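Local coordinates for protein Tv2483 (Treponema vincentii, PDB 6DET) that binds L-arginine with high selectivity and probably delivers it, as a lipoprotein, to an ABC transporter for uptake into the treponeme, at residues Q111-C116 with T220-A226; I125-A130 with P205-I210. All blocks are in the same frame, centred on the assembly; numbering follows the deposited sequence. Where two conformers were deposited one is given.

Overall arrangement
Contacts 1 and 2 lie on opposite sides of the chain's centre, their own centres about 33 Å apart and their nearest atoms about 16 Å apart. Both are antiparallel edge pairings in the mixed sheet that runs through this family 3 solute-binding protein. Strand 114-115 is followed in the chain by strand 120-129, and strand 207-209 by strand 215-223, so contact 2 closes within the span that contact 1 brackets. Strands 120-129 and 215-223 also pair with each other and connect the two places. The bound arginine lies between the two contacts, about 8 Å from the side chain of Thr220 and about 11 Å from that of Ile125, which fits the two-lobed architecture of this family.

Contact 1: Q111-C116 with T220-A226; sequences QHYRMC and TFAFRQA
Arg114 and Phe223 form an antiparallel hydrogen-bonded pair, followed by Met115 and Ala222 as a non-hydrogen-bonded pair whose CA atoms are 4.6 Å apart, a short beta ladder that adds strand 114-115 to strand 215-223 in the main sheet of this solute-binding fold. The bond from Phe223 N to Arg114 O is 2.8 Å, and its partner runs from Arg114 N to Phe223 O; two residues on, Cys116 N donates to Phe221 O in the plane of that carbonyl.

Arg114 reaches past the end of the ladder. With CG anti to the backbone N (chi1 179°) its chain runs out straight and then bends at chi3, bringing NE to 2.8 Å from Gln225 O. NH2 adds a weak bond to the same oxygen, which sits at the guanidinium edge, tilted 16° from its plane; NE approaches from above the carbonyl plane. On the His112 side, the Gln225 side chain brings CG against His112 O, and a water bridges that oxygen to Gln225 N.

On the face carrying Met115 and Ala222, Ala222 CB approaches Tyr113 CD1 at 3.8 Å. Tyr113 also meets Phe103 edge-to-face, which ties this side to strand 98-104. Met115 crosses Thr220 at about a right angle, its CB, CG and SD all resting on the methyl CG2. Arg114 and Phe223 occupy the other face, where both touch Val231 of helix 228-243.

Cys116 has two conformers; in one, SG lies obliquely to the Phe221 ring, 3.6 Å from CD2, a tentative sulfur-aromatic contact, and accepts an equally tentative weak bond from Phe221 N. The Phe221 ring itself stacks on Tyr119. At the end of the pairing, the hydroxyl OG1 of Thr220 donates to Cys116 O at a doubtfully short 2.5 Å.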
# COMPACT_ATOMS: atom_id res chain seq x y z
N GLN A 111 -1.10 -4.00 16.56
CA GLN A 111 -1.12 -5.17 17.42
C GLN A 111 -0.69 -6.45 16.70
O GLN A 111 -0.64 -7.50 17.34
CB GLN A 111 -2.53 -5.40 18.00
CG GLN A 111 -3.20 -4.18 18.57
CD GLN A 111 -2.41 -3.54 19.68
OE1 GLN A 111 -1.71 -4.23 20.43
NE2 GLN A 111 -2.51 -2.23 19.80
N HIS A 112 -0.42 -6.39 15.40
CA HIS A 112 -0.10 -7.59 14.63
C HIS A 112 1.23 -7.51 13.93
O HIS A 112 1.73 -8.54 13.47
CB HIS A 112 -1.17 -7.85 13.56
CG HIS A 112 -2.51 -8.20 14.09
ND1 HIS A 112 -3.07 -9.44 13.93
CD2 HIS A 112 -3.42 -7.46 14.77
CE1 HIS A 112 -4.27 -9.47 14.49
NE2 HIS A 112 -4.50 -8.28 15.01
N TYR A 113 1.81 -6.32 13.82
CA TYR A 113 3.01 -6.08 13.03
C TYR A 113 3.88 -5.05 13.71
O TYR A 113 3.38 -4.17 14.43
CB TYR A 113 2.69 -5.54 11.62
CG TYR A 113 1.77 -6.37 10.75
CD1 TYR A 113 2.28 -7.33 9.89
CD2 TYR A 113 0.39 -6.15 10.74
CE1 TYR A 113 1.47 -8.06 9.06
CE2 TYR A 113 -0.44 -6.89 9.93
CZ TYR A 113 0.10 -7.84 9.08
OH TYR A 113 -0.72 -8.57 8.25
N ARG A 114 5.18 -5.14 13.44
CA ARG A 114 6.13 -4.07 13.72
C ARG A 114 6.28 -3.26 12.44
O ARG A 114 6.64 -3.81 11.40
CB ARG A 114 7.49 -4.62 14.16
CG ARG A 114 8.53 -3.50 14.46
CD ARG A 114 9.85 -4.07 14.97
NE ARG A 114 9.68 -4.74 16.26
CZ ARG A 114 9.83 -4.16 17.44
NH1 ARG A 114 10.17 -2.87 17.52
NH2 ARG A 114 9.64 -4.87 18.54
N MET A 115 5.97 -1.97 12.49
CA MET A 115 5.94 -1.17 11.28
C MET A 115 7.05 -0.12 11.32
O MET A 115 7.37 0.42 12.39
CB MET A 115 4.55 -0.54 11.09
CG MET A 115 3.51 -1.63 10.79
SD MET A 115 1.76 -1.14 10.66
CE MET A 115 1.41 -0.90 12.38
N CYS A 116 7.68 0.13 10.18
CA CYS A 116 8.78 1.08 10.18
C CYS A 116 8.22 2.48 10.00
O CYS A 116 7.06 2.67 9.65
CB CYS A 116 9.79 0.76 9.09
SG CYS A 116 9.20 1.12 7.43
N THR A 220 3.56 2.26 5.34
CA THR A 220 4.74 1.77 6.03
C THR A 220 5.22 0.50 5.34
O THR A 220 4.64 0.06 4.32
CB THR A 220 4.42 1.53 7.52
OG1 THR A 220 5.61 1.15 8.25
CG2 THR A 220 3.39 0.45 7.69
N PHE A 221 6.28 -0.10 5.89
CA PHE A 221 6.69 -1.45 5.55
C PHE A 221 6.53 -2.29 6.82
O PHE A 221 6.98 -1.86 7.89
CB PHE A 221 8.11 -1.50 5.03
CG PHE A 221 8.36 -0.60 3.88
CD1 PHE A 221 7.53 -0.63 2.75
CD2 PHE A 221 9.41 0.30 3.91
CE1 PHE A 221 7.78 0.23 1.71
CE2 PHE A 221 9.65 1.15 2.85
CZ PHE A 221 8.83 1.11 1.76
N ALA A 222 5.85 -3.43 6.71
CA ALA A 222 5.44 -4.24 7.86
C ALA A 222 6.40 -5.41 8.08
O ALA A 222 6.73 -6.13 7.12
CB ALA A 222 4.02 -4.77 7.67
N PHE A 223 6.76 -5.65 9.34
CA PHE A 223 7.71 -6.68 9.74
C PHE A 223 7.10 -7.52 10.85
O PHE A 223 6.11 -7.13 11.47
CB PHE A 223 9.03 -6.06 10.23
CG PHE A 223 9.80 -5.39 9.15
CD1 PHE A 223 9.42 -4.14 8.70
CD2 PHE A 223 10.90 -6.00 8.58
CE1 PHE A 223 10.10 -3.51 7.71
CE2 PHE A 223 11.59 -5.36 7.56
CZ PHE A 223 11.15 -4.11 7.12
N ARG A 224 7.74 -8.66 11.15
CA ARG A 224 7.29 -9.46 12.27
C ARG A 224 7.46 -8.66 13.55
O ARG A 224 8.39 -7.87 13.69
CB ARG A 224 8.11 -10.75 12.38
CG ARG A 224 7.73 -11.82 11.35
CD ARG A 224 8.69 -13.05 11.42
NE ARG A 224 9.98 -12.69 10.85
CZ ARG A 224 10.32 -12.84 9.58
NH1 ARG A 224 9.47 -13.37 8.70
NH2 ARG A 224 11.53 -12.45 9.17
N GLN A 225 6.55 -8.90 14.51
CA GLN A 225 6.50 -8.10 15.73
C GLN A 225 7.83 -8.10 16.47
O GLN A 225 8.28 -7.05 16.95
CB GLN A 225 5.39 -8.62 16.64
CG GLN A 225 4.01 -8.38 16.09
CD GLN A 225 2.95 -9.16 16.81
OE1 GLN A 225 2.86 -10.39 16.68
NE2 GLN A 225 2.15 -8.46 17.60
N ALA A 226 8.46 -9.25 16.58
CA ALA A 226 9.67 -9.38 17.39
C ALA A 226 10.91 -8.81 16.72
O ALA A 226 11.96 -8.76 17.36
CB ALA A 226 9.90 -10.85 17.71
O HOH W 1 4.10 -10.25 13.18

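Contact 2: I125-A130 with P205-I210; sequences IVVTLA and PQYSII
Strands 125-129 and 207-209 pair as an antiparallel ladder, their axes 4.4 Å apart at closest approach and their directions 145° apart, which makes 207-209 an edge strand beside strand 120-129 in the mixed sheet of this solute-binding fold. Thr128 and Ser208 are the hydrogen-bonded pair: Thr128 N to Ser208 O is 2.8 Å, and Ser208 N returns a bond to Thr128 O from above the carbonyl plane. Ile210 N to Val126 O and Ala130 N to Gln206 O extend the bonding in both directions.

Val127 and Ile209 share a face. Val127 CG1, anti to the backbone N (chi1 176°), is turned onto Tyr207 CB at 3.7 Å, and CG2 meets Ile209 CG1; Leu201 of helix 200-203 touches Val127, Tyr207 and Ile209. The side chains of Val126 and Ile210 run alongside each other, CG1 to CG1 at 4.1 Å.

Gln206 CG sits over the centre of the Tyr207 ring, 3.6 Å above its plane, while Thr128 O lies at the ring's edge. Leu129 CD2 also comes in at that ring's edge, 3.8 Å from CE1, and the phenol OH bonds to Asp183. Where the ladder ends, one water accepts from Val126 N and donates to Ile210 O at 2.7 Å.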
# COMPACT_ATOMS: atom_id res chain seq x y z
N ILE A 125 -10.14 6.93 -1.11
CA ILE A 125 -11.08 7.75 -1.85
C ILE A 125 -12.10 6.82 -2.50
O ILE A 125 -11.85 5.64 -2.72
CB ILE A 125 -10.36 8.61 -2.90
CG1 ILE A 125 -9.57 7.73 -3.86
CG2 ILE A 125 -9.41 9.58 -2.20
CD1 ILE A 125 -8.96 8.44 -5.02
N VAL A 126 -13.27 7.39 -2.82
CA VAL A 126 -14.37 6.65 -3.43
C VAL A 126 -14.51 7.11 -4.87
O VAL A 126 -14.60 8.32 -5.15
CB VAL A 126 -15.68 6.84 -2.66
CG1 VAL A 126 -16.81 6.11 -3.39
CG2 VAL A 126 -15.52 6.31 -1.25
N VAL A 127 -14.54 6.14 -5.79
CA VAL A 127 -14.58 6.40 -7.22
C VAL A 127 -15.89 5.85 -7.76
O VAL A 127 -16.32 4.76 -7.39
CB VAL A 127 -13.36 5.78 -7.95
CG1 VAL A 127 -13.46 5.98 -9.46
CG2 VAL A 127 -12.04 6.40 -7.42
N THR A 128 -16.53 6.64 -8.63
CA THR A 128 -17.77 6.25 -9.29
C THR A 128 -17.60 6.46 -10.79
O THR A 128 -16.57 6.97 -11.25
CB THR A 128 -18.98 7.05 -8.79
OG1 THR A 128 -18.80 8.45 -9.07
CG2 THR A 128 -19.15 6.89 -7.31
N LEU A 129 -18.63 6.08 -11.55
CA LEU A 129 -18.72 6.47 -12.95
C LEU A 129 -19.14 7.94 -13.05
O LEU A 129 -20.06 8.37 -12.36
CB LEU A 129 -19.71 5.58 -13.69
CG LEU A 129 -19.39 4.09 -13.67
CD1 LEU A 129 -20.55 3.29 -14.19
CD2 LEU A 129 -18.15 3.81 -14.50
N ALA A 130 -18.46 8.69 -13.92
CA ALA A 130 -18.56 10.14 -13.89
C ALA A 130 -19.91 10.61 -14.41
O ALA A 130 -20.37 11.70 -14.06
CB ALA A 130 -17.45 10.77 -14.73
N PRO A 205 -10.74 9.91 -17.06
CA PRO A 205 -11.82 10.71 -16.46
C PRO A 205 -13.23 10.24 -16.78
O PRO A 205 -14.19 11.00 -16.60
CB PRO A 205 -11.60 12.09 -17.07
CG PRO A 205 -11.20 11.75 -18.41
CD PRO A 205 -10.18 10.63 -18.21
N GLN A 206 -13.38 9.01 -17.28
CA GLN A 206 -14.68 8.34 -17.27
C GLN A 206 -15.09 8.07 -15.83
O GLN A 206 -16.18 7.54 -15.57
CB GLN A 206 -14.61 7.03 -18.06
CG GLN A 206 -13.54 6.06 -17.58
CD GLN A 206 -13.59 4.73 -18.31
OE1 GLN A 206 -14.64 4.12 -18.45
NE2 GLN A 206 -12.43 4.29 -18.79
N TYR A 207 -14.22 8.40 -14.88
CA TYR A 207 -14.43 8.11 -13.47
C TYR A 207 -14.50 9.41 -12.69
O TYR A 207 -13.86 10.40 -13.04
CB TYR A 207 -13.31 7.21 -12.93
CG TYR A 207 -13.26 5.85 -13.58
CD1 TYR A 207 -14.38 5.04 -13.62
CD2 TYR A 207 -12.10 5.39 -14.18
CE1 TYR A 207 -14.34 3.78 -14.22
CE2 TYR A 207 -12.04 4.13 -14.79
CZ TYR A 207 -13.18 3.34 -14.81
OH TYR A 207 -13.15 2.10 -15.41
N SER A 208 -15.29 9.39 -11.62
CA SER A 208 -15.47 10.55 -10.76
C SER A 208 -15.02 10.19 -9.36
O SER A 208 -15.27 9.09 -8.87
CB SER A 208 -16.94 11.01 -10.76
OG SER A 208 -17.20 11.89 -9.68
N ILE A 209 -14.32 11.11 -8.72
CA ILE A 209 -13.92 10.95 -7.33
C ILE A 209 -14.83 11.78 -6.44
O ILE A 209 -15.00 12.99 -6.66
CB ILE A 209 -12.45 11.34 -7.12
CG1 ILE A 209 -11.52 10.50 -7.98
CG2 ILE A 209 -12.06 11.18 -5.66
CD1 ILE A 209 -10.11 11.09 -8.06
N ILE A 210 -15.42 11.13 -5.44
CA ILE A 210 -16.16 11.88 -4.43
C ILE A 210 -15.21 12.79 -3.67
O ILE A 210 -14.18 12.34 -3.15
CB ILE A 210 -16.90 10.92 -3.48
CG1 ILE A 210 -17.84 9.99 -4.26
CG2 ILE A 210 -17.65 11.70 -2.42
CD1 ILE A 210 -18.85 10.71 -5.11
O HOH W 2 -13.53 10.11 -1.84